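Farnesyltransferase, putative (Trypanosoma cruzi, PDB 3WCA) probably catalyses the condensation of two farnesyl diphosphate molecules to squalene, a magnesium-dependent step early in sterol (lanosterol) biosynthesis. Local coordinates at residues H235-E240 and A244-C249; E225-E228 and D233-A236. The protein carries 1 engineered substitution. All coordinates share one frame; numbering follows the deposited sequence.

Contact 1 (H235-E240 and A244-C249); sequences HAFKDE and AKAVEC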
loop_
_atom_site.group_PDB
_atom_site.type_symbol
_atom_site.label_atom_id
_atom_site.label_comp_id
_atom_site.label_asym_id
_atom_site.label_seq_id
_atom_site.Cartn_x
_atom_site.Cartn_y
_atom_site.Cartn_z
ATOM N N HIS A 235 -14.398 15.410 -10.730
ATOM C CA HIS A 235 -13.710 16.691 -10.631
ATOM C C HIS A 235 -14.531 17.764 -9.902
ATOM O O HIS A 235 -14.006 18.821 -9.549
ATOM C CB HIS A 235 -13.346 17.207 -12.027
ATOM C CG HIS A 235 -12.190 16.496 -12.660
ATOM N ND1 HIS A 235 -12.252 15.178 -13.062
ATOM C CD2 HIS A 235 -10.948 16.929 -12.983
ATOM C CE1 HIS A 235 -11.100 14.831 -13.608
ATOM N NE2 HIS A 235 -10.292 15.875 -13.573
ATOM N N ALA A 236 -15.814 17.498 -9.676
ATOM C CA ALA A 236 -16.673 18.465 -8.995
ATOM C C ALA A 236 -16.312 18.602 -7.519
ATOM O O ALA A 236 -16.571 19.635 -6.902
ATOM C CB ALA A 236 -18.140 18.059 -9.138
ATOM N N PHE A 237 -15.715 17.556 -6.959
ATOM C CA PHE A 237 -15.321 17.554 -5.550
ATOM C C PHE A 237 -14.241 18.580 -5.236
ATOM O O PHE A 237 -13.926 18.828 -4.072
ATOM C CB PHE A 237 -14.834 16.160 -5.134
ATOM C CG PHE A 237 -15.915 15.110 -5.137
ATOM C CD1 PHE A 237 -17.264 15.470 -5.204
ATOM C CD2 PHE A 237 -15.590 13.764 -5.032
ATOM C CE1 PHE A 237 -18.266 14.500 -5.165
ATOM C CE2 PHE A 237 -16.581 12.792 -4.993
ATOM C CZ PHE A 237 -17.925 13.163 -5.059
ATOM N N LYS A 238 -13.676 19.190 -6.267
ATOM C CA LYS A 238 -12.636 20.182 -6.043
ATOM C C LYS A 238 -13.225 21.551 -5.696
ATOM O O LYS A 238 -12.523 22.430 -5.181
ATOM C CB LYS A 238 -11.743 20.278 -7.286
ATOM C CG LYS A 238 -10.966 18.993 -7.580
ATOM C CD LYS A 238 -10.029 19.139 -8.774
ATOM C CE LYS A 238 -10.785 19.166 -10.095
ATOM N NZ LYS A 238 -9.859 19.262 -11.264
ATOM N N ASP A 239 -14.524 21.703 -5.957
ATOM C CA ASP A 239 -15.261 22.957 -5.743
ATOM C C ASP A 239 -15.984 22.993 -4.399
ATOM O O ASP A 239 -16.676 22.044 -4.043
ATOM C CB ASP A 239 -16.290 23.121 -6.878
ATOM C CG ASP A 239 -16.962 24.496 -6.898
ATOM O OD1 ASP A 239 -17.281 25.046 -5.823
ATOM O OD2 ASP A 239 -17.193 25.027 -8.007
ATOM N N GLU A 240 -15.831 24.081 -3.649
ATOM C CA GLU A 240 -16.530 24.197 -2.369
ATOM C C GLU A 240 -18.040 24.024 -2.591
ATOM O O GLU A 240 -18.769 23.586 -1.701
ATOM C CB GLU A 240 -16.266 25.562 -1.726
ATOM C CG GLU A 240 -17.174 25.849 -0.534
ATOM C CD GLU A 240 -16.837 27.145 0.182
ATOM O OE1 GLU A 240 -16.481 28.133 -0.499
ATOM O OE2 GLU A 240 -16.945 27.179 1.429
ATOM N N ALA A 244 -20.505 19.196 0.233
ATOM C CA ALA A 244 -21.300 18.204 0.962
ATOM C C ALA A 244 -21.245 16.828 0.324
ATOM O O ALA A 244 -21.081 15.830 1.017
ATOM C CB ALA A 244 -22.753 18.663 1.082
ATOM N N LYS A 245 -21.394 16.773 -0.995
ATOM C CA LYS A 245 -21.352 15.502 -1.706
ATOM C C LYS A 245 -19.947 14.919 -1.702
ATOM O O LYS A 245 -19.778 13.709 -1.647
ATOM C CB LYS A 245 -21.828 15.672 -3.153
ATOM C CG LYS A 245 -23.342 15.821 -3.317
ATOM C CD LYS A 245 -24.081 14.618 -2.740
ATOM C CE LYS A 245 -25.561 14.630 -3.097
ATOM N NZ LYS A 245 -25.776 14.446 -4.565
ATOM N N ALA A 246 -18.934 15.773 -1.765
ATOM C CA ALA A 246 -17.560 15.273 -1.766
ATOM C C ALA A 246 -17.307 14.547 -0.438
ATOM O O ALA A 246 -16.820 13.412 -0.419
ATOM C CB ALA A 246 -16.567 16.430 -1.954
ATOM N N VAL A 247 -17.678 15.197 0.662
ATOM C CA VAL A 247 -17.495 14.622 1.986
ATOM C C VAL A 247 -18.272 13.324 2.185
ATOM O O VAL A 247 -17.749 12.393 2.789
ATOM C CB VAL A 247 -17.858 15.652 3.080
ATOM C CG1 VAL A 247 -18.025 14.979 4.435
ATOM C CG2 VAL A 247 -16.753 16.678 3.168
ATOM N N GLU A 248 -19.502 13.250 1.675
ATOM C CA GLU A 248 -20.300 12.032 1.815
ATOM C C GLU A 248 -19.660 10.888 1.034
ATOM O O GLU A 248 -19.716 9.730 1.446
ATOM C CB GLU A 248 -21.735 12.254 1.309
ATOM C CG GLU A 248 -22.582 13.160 2.208
ATOM C CD GLU A 248 -24.030 13.318 1.734
ATOM O OE1 GLU A 248 -24.800 13.999 2.448
ATOM O OE2 GLU A 248 -24.397 12.775 0.664
ATOM N N CYS A 249 -19.070 11.213 -0.107
ATOM C CA CYS A 249 -18.423 10.197 -0.920
ATOM C C CYS A 249 -17.104 9.806 -0.230
ATOM O O CYS A 249 -16.756 8.631 -0.165
ATOM C CB CYS A 249 -18.162 10.736 -2.322
ATOM S SG CYS A 249 -17.305 9.563 -3.375
#

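Contact 2 (E225-E228 and D233-A236); sequences EIWE and DLHA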
loop_
_atom_site.group_PDB
_atom_site.type_symbol
_atom_site.label_atom_id
_atom_site.label_comp_id
_atom_site.label_asym_id
_atom_site.label_seq_id
_atom_site.Cartn_x
_atom_site.Cartn_y
_atom_site.Cartn_z
ATOM N N GLU A 225 -18.529 3.064 -9.263
ATOM C CA GLU A 225 -19.610 2.431 -8.529
ATOM C C GLU A 225 -19.881 3.152 -7.215
ATOM O O GLU A 225 -21.015 3.182 -6.747
ATOM C CB GLU A 225 -19.296 0.957 -8.248
ATOM C CG GLU A 225 -20.509 0.184 -7.745
ATOM C CD GLU A 225 -20.200 -1.254 -7.361
ATOM O OE1 GLU A 225 -19.337 -1.877 -8.011
ATOM O OE2 GLU A 225 -20.836 -1.769 -6.416
ATOM N N ILE A 226 -18.851 3.741 -6.619
ATOM C CA ILE A 226 -19.044 4.447 -5.360
ATOM C C ILE A 226 -19.306 5.944 -5.544
ATOM O O ILE A 226 -20.241 6.490 -4.947
ATOM C CB ILE A 226 -17.829 4.236 -4.395
ATOM C CG1 ILE A 226 -17.806 2.783 -3.919
ATOM C CG2 ILE A 226 -17.918 5.185 -3.198
ATOM C CD1 ILE A 226 -16.708 2.462 -2.909
ATOM N N TRP A 227 -18.517 6.619 -6.372
ATOM C CA TRP A 227 -18.742 8.046 -6.526
ATOM C C TRP A 227 -19.949 8.492 -7.360
ATOM O O TRP A 227 -20.433 9.615 -7.183
ATOM C CB TRP A 227 -17.476 8.762 -7.032
ATOM C CG TRP A 227 -16.895 8.328 -8.355
ATOM C CD1 TRP A 227 -15.770 7.576 -8.544
ATOM C CD2 TRP A 227 -17.321 8.741 -9.661
ATOM N NE1 TRP A 227 -15.463 7.506 -9.878
ATOM C CE2 TRP A 227 -16.400 8.210 -10.588
ATOM C CE3 TRP A 227 -18.392 9.510 -10.137
ATOM C CZ2 TRP A 227 -16.512 8.428 -11.971
ATOM C CZ3 TRP A 227 -18.504 9.727 -11.512
ATOM C CH2 TRP A 227 -17.568 9.184 -12.411
ATOM N N GLU A 228 -20.455 7.632 -8.241
ATOM C CA GLU A 228 -21.594 8.034 -9.072
ATOM C C GLU A 228 -22.890 8.224 -8.281
ATOM O O GLU A 228 -23.906 8.665 -8.825
ATOM C CB GLU A 228 -21.802 7.039 -10.219
ATOM C CG GLU A 228 -22.457 5.717 -9.853
ATOM C CD GLU A 228 -22.586 4.808 -11.066
ATOM O OE1 GLU A 228 -22.775 5.336 -12.185
ATOM O OE2 GLU A 228 -22.507 3.573 -10.910
ATOM N N ASP A 233 -19.557 14.017 -12.072
ATOM C CA ASP A 233 -18.201 14.438 -12.404
ATOM C C ASP A 233 -17.350 14.484 -11.142
ATOM O O ASP A 233 -17.528 15.348 -10.288
ATOM C CB ASP A 233 -18.202 15.816 -13.076
ATOM C CG ASP A 233 -16.795 16.363 -13.283
ATOM O OD1 ASP A 233 -15.859 15.548 -13.413
ATOM O OD2 ASP A 233 -16.621 17.604 -13.321
ATOM N N LEU A 234 -16.424 13.541 -11.040
ATOM C CA LEU A 234 -15.525 13.427 -9.902
ATOM C C LEU A 234 -14.808 14.749 -9.650
ATOM O O LEU A 234 -14.636 15.167 -8.497
ATOM C CB LEU A 234 -14.516 12.311 -10.184
ATOM C CG LEU A 234 -13.859 11.571 -9.027
ATOM C CD1 LEU A 234 -14.902 11.104 -8.026
ATOM C CD2 LEU A 234 -13.091 10.383 -9.594
ATOM N N HIS A 235 -14.398 15.410 -10.730
ATOM C CA HIS A 235 -13.710 16.691 -10.631
ATOM C C HIS A 235 -14.531 17.764 -9.902
ATOM O O HIS A 235 -14.006 18.821 -9.549
ATOM C CB HIS A 235 -13.346 17.207 -12.027
ATOM C CG HIS A 235 -12.190 16.496 -12.660
ATOM N ND1 HIS A 235 -12.252 15.178 -13.062
ATOM C CD2 HIS A 235 -10.948 16.929 -12.983
ATOM C CE1 HIS A 235 -11.100 14.831 -13.608
ATOM N NE2 HIS A 235 -10.292 15.875 -13.573
ATOM N N ALA A 236 -15.814 17.498 -9.676
ATOM C CA ALA A 236 -16.673 18.465 -8.995
ATOM C C ALA A 236 -16.312 18.602 -7.519
ATOM O O ALA A 236 -16.571 19.635 -6.902
ATOM C CB ALA A 236 -18.140 18.059 -9.138
#

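Contact 1 (H235-E240 and A244-C249)
The benzene ring of F237 lies against the start of helix 243-258, where A246 and C249, one turn apart on the same helix flank, receive it. A246 supplies the close part: its CA sits 3.6 Å from the centroid of the F237 ring and 17° off the ring normal, a CH-pi contact over the face. The A246 methyl works beside it, with CB 3.5 Å from F237 CD1 and 3.6 Å from F237 CB, so that the root of the phenylalanine is packed as well as its ring. The far end of the ring reaches C249. There CZ of F237 touches C249 CB at 3.7 Å, and C249 SG lies 4.9 Å from the centroid of the F237 ring and 73° off its normal, an oblique sulfur-aromatic contact. The thiol gets there because SG is anti to the backbone N of C249. For F237, CG stands anti to its own carbonyl carbon (chi1 -67°), which swings the ring from the 3-10 segment 234-238 toward the helix.

Toward solvent the packing thins quickly. K245 gives little more than its backbone, with C at 3.9 Å from F237 CE1, while its chain leads away to a weak hydrogen bond between NZ and the carbonyl oxygen of Y230. D239 is exposed, and its OD1 accepts from the backbone N of L241. F209 and T231 also touch F237, and F301 touches A246. Such a fit, a phenylalanine from a 3-10 turn set face-on over a helix alanine, is plain hydrophobic packing of a connecting loop back onto the next helix of an all-helical squalene synthase fold, away from the farnesyl and magnesium sites.

Contact 2 (E225-E228 and D233-A236)
W227 and L234 face each other at a CA to CA distance of 7.1 Å, W227 on the short helix 224-227 and L234 at the start of a 3-10 segment, with only four residues between the two segments. Both CB atoms are directed at the opposite segment, and the two side chains cross at about a right angle. The methyl CD1 of L234 does most of the touching: it lies over one face of the indole, 3.6 Å from the centroid of the five-membered ring and 19° off its normal, a CH-pi contact. Its nearest ring atom is CG of W227 at 3.4 Å, and W227 CB follows at 3.6 Å, so this methyl sits close to where the indole joins the main chain. The second methyl lies over the same face, with CD2 of L234 3.7 Å from NE1 of W227. L234 CG stands anti to the backbone N (chi1 -154°), which sends both methyls onto the indole. NE1 itself makes a weak hydrogen bond with the carbonyl oxygen of W222, a polar partner for the one nitrogen of a buried ring.

L234 sits within a turn closed by both the side chain and the carbonyl of D233. OD1 of D233 accepts from the N of H235 at 3.1 Å, an Asx turn, though the bond is bent (N-H...O 135°) and the donor comes from above the carboxylate plane. The D233 carbonyl oxygen also takes the N of A236 at 2.8 Å. The aspartate is exposed, in contrast to the buried leucine.

Around this pair, C249 on helix 243-258 touches W227, F209 on helix 209-213 and V220 touch L234, and I226 meets A252 and M253; the contact thus joins helix 224-227 to the following loop, with helices 209-213 and 243-258 alongside.

How the contacts relate
Contacts 1 and 2 are successive folds of one stretch of chain: helix 224-227 leads into the 3-10 turn, which leads into helix 243-258, and H235 and A236 belong to both. Their centres are about 9 Å apart, and they touch where C249 SG comes 3.7 Å from W227 CB, so the thiol that meets the F237 ring also packs on the CB of W227. Each has a buried apolar centre with exposed polar residues at its margin. The roles reverse: in contact 1 the turn gives the ring and the helix an alanine and a cysteine, while in contact 2 the helix gives the ring and the turn the methyls. Sulfur-aromatic packing belongs to contact 1; an Asx turn shapes contact 2.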